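Long-range contact in yeast glycogen phosphorylase (Saccharomyces cerevisiae, PDB 1YGP), which belongs to the glycogen phosphorylase family of GT-B fold proteins and carries pyridoxal-5'-phosphate in a pocket of its own chain: residues V619-L633 with V674-L688. Residues are numbered along the deposited sequence; the frame is centred on the assembly and turned at random.
Sequences VFGIIYRYLAMKNML and VADIVNNDESIEHLL
Val619 CG1 touches CG2 of Val674 from helix 615-634. The other methyl of Val674, CG1, goes to CG2 of Ile622, which also reaches CD2 of Leu688 at the start of strand 688-693. Ile623, one turn on from Val619, closes on Val674 CG2 as well, its CG1 3.8 Å away. Arg625 CD only brushes Leu688 CD1, while its guanidinium turns off to a salt bridge with Asp835 and a hydrogen bond to Pro647 O. In Tyr626, CG lies anti to the backbone N (chi1 179°), which sends the ring out toward 674-688. Val678 CG2 sits over the ring in a CH-pi contact, 3.7 Å from the centroid and 11° off the normal; Lys630 CG lies against the opposite face, and Ile684 CD1 meets the edge in plane. This is Rossmann-like packing in one half of a GT-B fold: the helical segments 619-633 and 674-678 run side by side, 18° from parallel, against the parallel sheet whose outermost strand is 688-693. The Tyr626 hydroxyl makes a weak hydrogen bond to Asp681 OD2 (3.0 Å). Met629 puts CE 3.6 Å from Leu687 CB. Lys630, bent at chi2 and chi4, brings NZ from above the carboxylate plane into a salt bridge with Asp681 OD2, at 2.9 Å; Ser683 OG donates a hydrogen bond to OD1, probably steadying the carboxylate. Leu633 CD1 packs 3.8 Å from Ile684 CG2.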
loop_
_atom_site.group_PDB
_atom_site.type_symbol
_atom_site.label_atom_id
_atom_site.label_comp_id
_atom_site.label_asym_id
_atom_site.label_seq_id
_atom_site.Cartn_x
_atom_site.Cartn_y
_atom_site.Cartn_z
ATOM N N VAL A 619 19.432 1.981 37.944
ATOM C CA VAL A 619 18.413 1.259 38.702
ATOM C C VAL A 619 18.973 0.881 40.084
ATOM O O VAL A 619 18.287 1.081 41.102
ATOM C CB VAL A 619 17.945 -0.053 37.990
ATOM C CG1 VAL A 619 16.641 -0.485 38.623
ATOM C CG2 VAL A 619 17.576 0.143 36.549
ATOM N N PHE A 620 20.220 0.389 40.189
ATOM C CA PHE A 620 20.801 0.041 41.482
ATOM C C PHE A 620 20.846 1.255 42.397
ATOM O O PHE A 620 20.622 1.154 43.609
ATOM C CB PHE A 620 22.210 -0.528 41.304
ATOM C CG PHE A 620 22.234 -1.850 40.557
ATOM C CD1 PHE A 620 21.107 -2.665 40.465
ATOM C CD2 PHE A 620 23.401 -2.235 39.900
ATOM C CE1 PHE A 620 21.151 -3.846 39.712
ATOM C CE2 PHE A 620 23.440 -3.414 39.149
ATOM C CZ PHE A 620 22.317 -4.218 39.051
ATOM N N GLY A 621 21.065 2.419 41.809
ATOM C CA GLY A 621 20.990 3.653 42.546
ATOM C C GLY A 621 19.560 3.903 43.011
ATOM O O GLY A 621 19.410 4.366 44.148
ATOM N N ILE A 622 18.505 3.612 42.206
ATOM C CA ILE A 622 17.114 3.849 42.630
ATOM C C ILE A 622 16.778 2.958 43.790
ATOM O O ILE A 622 16.349 3.477 44.824
ATOM C CB ILE A 622 16.018 3.568 41.558
ATOM C CG1 ILE A 622 16.107 4.605 40.473
ATOM C CG2 ILE A 622 14.617 3.676 42.158
ATOM C CD1 ILE A 622 14.974 4.526 39.464
ATOM N N ILE A 623 16.977 1.645 43.623
ATOM C CA ILE A 623 16.719 0.708 44.702
ATOM C C ILE A 623 17.486 1.139 45.937
ATOM O O ILE A 623 16.830 1.222 46.976
ATOM C CB ILE A 623 17.127 -0.724 44.328
ATOM C CG1 ILE A 623 16.346 -1.222 43.118
ATOM C CG2 ILE A 623 16.818 -1.635 45.504
ATOM C CD1 ILE A 623 16.848 -2.575 42.594
ATOM N N TYR A 624 18.782 1.486 45.871
ATOM C CA TYR A 624 19.534 1.946 47.038
ATOM C C TYR A 624 18.786 3.059 47.760
ATOM O O TYR A 624 18.518 2.921 48.956
ATOM C CB TYR A 624 20.937 2.475 46.655
ATOM C CG TYR A 624 21.627 3.173 47.835
ATOM C CD1 TYR A 624 22.223 2.421 48.853
ATOM C CD2 TYR A 624 21.560 4.572 47.944
ATOM C CE1 TYR A 624 22.733 3.069 49.977
ATOM C CE2 TYR A 624 22.064 5.221 49.065
ATOM C CZ TYR A 624 22.648 4.463 50.075
ATOM O OH TYR A 624 23.156 5.114 51.184
ATOM N N ARG A 625 18.452 4.153 47.085
ATOM C CA ARG A 625 17.747 5.245 47.711
ATOM C C ARG A 625 16.481 4.697 48.351
ATOM O O ARG A 625 16.329 4.895 49.552
ATOM C CB ARG A 625 17.411 6.297 46.662
ATOM C CG ARG A 625 16.583 7.457 47.210
ATOM C CD ARG A 625 16.061 8.329 46.091
ATOM N NE ARG A 625 16.788 9.581 45.971
ATOM C CZ ARG A 625 16.132 10.738 46.123
ATOM N NH1 ARG A 625 14.814 10.764 46.401
ATOM N NH2 ARG A 625 16.781 11.886 45.940
ATOM N N TYR A 626 15.635 3.936 47.652
ATOM C CA TYR A 626 14.402 3.384 48.209
ATOM C C TYR A 626 14.634 2.591 49.506
ATOM O O TYR A 626 13.942 2.775 50.516
ATOM C CB TYR A 626 13.740 2.476 47.178
ATOM C CG TYR A 626 12.458 1.833 47.665
ATOM C CD1 TYR A 626 11.346 2.632 47.951
ATOM C CD2 TYR A 626 12.380 0.442 47.786
ATOM C CE1 TYR A 626 10.145 2.036 48.351
ATOM C CE2 TYR A 626 11.182 -0.159 48.183
ATOM C CZ TYR A 626 10.071 0.642 48.460
ATOM O OH TYR A 626 8.869 0.054 48.817
ATOM N N LEU A 627 15.632 1.714 49.495
ATOM C CA LEU A 627 15.989 0.934 50.666
ATOM C C LEU A 627 16.417 1.825 51.828
ATOM O O LEU A 627 16.036 1.594 52.980
ATOM C CB LEU A 627 17.098 -0.031 50.271
ATOM C CG LEU A 627 16.786 -1.517 50.307
ATOM C CD1 LEU A 627 15.321 -1.831 49.987
ATOM C CD2 LEU A 627 17.745 -2.156 49.329
ATOM N N ALA A 628 17.150 2.884 51.529
ATOM C CA ALA A 628 17.563 3.830 52.533
ATOM C C ALA A 628 16.356 4.588 53.102
ATOM O O ALA A 628 16.226 4.748 54.317
ATOM C CB ALA A 628 18.540 4.795 51.894
ATOM N N MET A 629 15.401 4.992 52.265
ATOM C CA MET A 629 14.215 5.728 52.686
ATOM C C MET A 629 13.369 4.914 53.639
ATOM O O MET A 629 12.999 5.347 54.727
ATOM C CB MET A 629 13.305 6.067 51.538
ATOM C CG MET A 629 13.878 6.818 50.375
ATOM S SD MET A 629 12.491 7.103 49.256
ATOM C CE MET A 629 12.397 8.852 49.501
ATOM N N LYS A 630 13.083 3.702 53.196
ATOM C CA LYS A 630 12.250 2.770 53.906
ATOM C C LYS A 630 12.794 2.432 55.271
ATOM O O LYS A 630 12.077 2.478 56.275
ATOM C CB LYS A 630 12.106 1.506 53.061
ATOM C CG LYS A 630 10.764 1.453 52.358
ATOM C CD LYS A 630 9.769 1.283 53.495
ATOM C CE LYS A 630 8.340 1.229 53.073
ATOM N NZ LYS A 630 8.120 0.067 52.236
ATOM N N ASN A 631 14.092 2.141 55.291
ATOM C CA ASN A 631 14.802 1.811 56.512
ATOM C C ASN A 631 14.741 2.975 57.496
ATOM O O ASN A 631 14.532 2.814 58.697
ATOM C CB ASN A 631 16.236 1.500 56.163
ATOM C CG ASN A 631 16.930 0.739 57.269
ATOM O OD1 ASN A 631 16.899 -0.495 57.285
ATOM N ND2 ASN A 631 17.572 1.413 58.225
ATOM N N MET A 632 14.868 4.193 56.973
ATOM C CA MET A 632 14.840 5.408 57.759
ATOM C C MET A 632 13.472 5.521 58.411
ATOM O O MET A 632 13.407 5.657 59.639
ATOM C CB MET A 632 15.115 6.610 56.844
ATOM C CG MET A 632 15.462 7.891 57.580
ATOM S SD MET A 632 15.957 9.266 56.511
ATOM C CE MET A 632 17.656 8.817 56.327
ATOM N N LEU A 633 12.382 5.415 57.640
ATOM C CA LEU A 633 11.018 5.484 58.168
ATOM C C LEU A 633 10.823 4.509 59.334
ATOM O O LEU A 633 10.348 4.854 60.425
ATOM C CB LEU A 633 9.990 5.112 57.101
ATOM C CG LEU A 633 9.717 5.943 55.882
ATOM C CD1 LEU A 633 9.323 5.014 54.761
ATOM C CD2 LEU A 633 8.621 6.943 56.155
ATOM N N VAL A 674 10.788 -2.508 39.892
ATOM C CA VAL A 674 11.083 -1.443 40.840
ATOM C C VAL A 674 9.905 -0.478 40.822
ATOM O O VAL A 674 9.352 -0.181 41.877
ATOM C CB VAL A 674 12.372 -0.721 40.422
ATOM C CG1 VAL A 674 12.621 0.512 41.290
ATOM C CG2 VAL A 674 13.527 -1.690 40.562
ATOM N N ALA A 675 9.448 -0.070 39.636
ATOM C CA ALA A 675 8.329 0.846 39.508
ATOM C C ALA A 675 7.077 0.306 40.161
ATOM O O ALA A 675 6.371 1.066 40.823
ATOM C CB ALA A 675 8.006 1.116 38.052
ATOM N N ASP A 676 6.792 -0.991 40.057
ATOM C CA ASP A 676 5.615 -1.513 40.712
ATOM C C ASP A 676 5.671 -1.511 42.214
ATOM O O ASP A 676 4.623 -1.288 42.808
ATOM C CB ASP A 676 5.315 -2.928 40.255
ATOM C CG ASP A 676 4.466 -2.953 38.988
ATOM O OD1 ASP A 676 3.771 -1.972 38.693
ATOM O OD2 ASP A 676 4.491 -3.972 38.296
ATOM N N ILE A 677 6.807 -1.708 42.875
ATOM C CA ILE A 677 6.875 -1.685 44.339
ATOM C C ILE A 677 6.899 -0.246 44.875
ATOM O O ILE A 677 6.053 0.143 45.688
ATOM C CB ILE A 677 8.126 -2.517 44.725
ATOM C CG1 ILE A 677 7.738 -3.975 44.496
ATOM C CG2 ILE A 677 8.599 -2.277 46.148
ATOM C CD1 ILE A 677 8.907 -4.991 44.522
ATOM N N VAL A 678 7.799 0.590 44.347
ATOM C CA VAL A 678 7.999 1.972 44.767
ATOM C C VAL A 678 6.790 2.836 44.449
ATOM O O VAL A 678 6.311 3.555 45.313
ATOM C CB VAL A 678 9.251 2.507 44.065
ATOM C CG1 VAL A 678 9.455 3.978 44.382
ATOM C CG2 VAL A 678 10.462 1.692 44.521
ATOM N N ASN A 679 6.203 2.753 43.263
ATOM C CA ASN A 679 5.078 3.615 42.940
ATOM C C ASN A 679 3.855 3.338 43.777
ATOM O O ASN A 679 2.996 4.200 44.008
ATOM C CB ASN A 679 4.649 3.472 41.490
ATOM C CG ASN A 679 5.595 4.060 40.456
ATOM O OD1 ASN A 679 6.414 4.944 40.703
ATOM N ND2 ASN A 679 5.524 3.573 39.231
ATOM N N ASN A 680 3.768 2.115 44.278
ATOM C CA ASN A 680 2.568 1.751 44.996
ATOM C C ASN A 680 2.819 1.611 46.477
ATOM O O ASN A 680 1.965 1.115 47.219
ATOM C CB ASN A 680 2.025 0.459 44.402
ATOM C CG ASN A 680 1.719 0.656 42.925
ATOM O OD1 ASN A 680 1.036 1.594 42.513
ATOM N ND2 ASN A 680 2.249 -0.168 42.037
ATOM N N ASP A 681 3.964 2.088 46.965
ATOM C CA ASP A 681 4.245 1.999 48.379
ATOM C C ASP A 681 3.924 3.268 49.157
ATOM O O ASP A 681 4.724 4.192 49.331
ATOM C CB ASP A 681 5.698 1.628 48.573
ATOM C CG ASP A 681 6.091 1.581 50.033
ATOM O OD1 ASP A 681 5.312 1.087 50.848
ATOM O OD2 ASP A 681 7.173 2.073 50.337
ATOM N N GLU A 682 2.741 3.232 49.745
ATOM C CA GLU A 682 2.191 4.334 50.515
ATOM C C GLU A 682 3.106 5.025 51.505
ATOM O O GLU A 682 3.088 6.248 51.599
ATOM C CB GLU A 682 0.986 3.853 51.289
ATOM N N SER A 683 3.954 4.252 52.181
ATOM C CA SER A 683 4.851 4.736 53.222
ATOM C C SER A 683 5.760 5.888 52.827
ATOM O O SER A 683 5.992 6.809 53.616
ATOM C CB SER A 683 5.724 3.591 53.703
ATOM O OG SER A 683 5.228 2.323 53.286
ATOM N N ILE A 684 6.277 5.876 51.597
ATOM C CA ILE A 684 7.196 6.926 51.199
ATOM C C ILE A 684 6.444 8.085 50.562
ATOM O O ILE A 684 7.045 8.923 49.887
ATOM C CB ILE A 684 8.288 6.371 50.218
ATOM C CG1 ILE A 684 7.707 5.686 48.990
ATOM C CG2 ILE A 684 9.134 5.399 51.007
ATOM C CD1 ILE A 684 8.772 5.361 47.938
ATOM N N GLU A 685 5.124 8.109 50.724
ATOM C CA GLU A 685 4.235 9.164 50.265
ATOM C C GLU A 685 4.602 10.027 49.047
ATOM O O GLU A 685 4.666 11.256 49.085
ATOM C CB GLU A 685 3.966 10.057 51.485
ATOM N N HIS A 686 4.823 9.367 47.898
ATOM C CA HIS A 686 5.145 10.018 46.623
ATOM C C HIS A 686 6.479 10.756 46.600
ATOM O O HIS A 686 6.704 11.634 45.765
ATOM C CB HIS A 686 4.066 11.041 46.196
ATOM C CG HIS A 686 2.659 10.481 46.159
ATOM N ND1 HIS A 686 1.539 11.123 46.445
ATOM C CD2 HIS A 686 2.327 9.189 45.843
ATOM C CE1 HIS A 686 0.545 10.282 46.321
ATOM N NE2 HIS A 686 1.036 9.122 45.957
ATOM N N LEU A 687 7.416 10.425 47.485
ATOM C CA LEU A 687 8.711 11.052 47.423
ATOM C C LEU A 687 9.511 10.481 46.281
ATOM O O LEU A 687 10.446 11.145 45.846
ATOM C CB LEU A 687 9.473 10.851 48.729
ATOM C CG LEU A 687 9.376 11.917 49.801
ATOM C CD1 LEU A 687 9.544 13.300 49.201
ATOM C CD2 LEU A 687 8.000 11.885 50.404
ATOM N N LEU A 688 9.155 9.290 45.782
ATOM C CA LEU A 688 9.824 8.665 44.644
ATOM C C LEU A 688 8.884 7.892 43.723
ATOM O O LEU A 688 8.082 7.090 44.216
ATOM C CB LEU A 688 10.892 7.687 45.118
ATOM C CG LEU A 688 11.775 7.040 44.077
ATOM C CD1 LEU A 688 12.681 8.074 43.419
ATOM C CD2 LEU A 688 12.597 5.982 44.757
#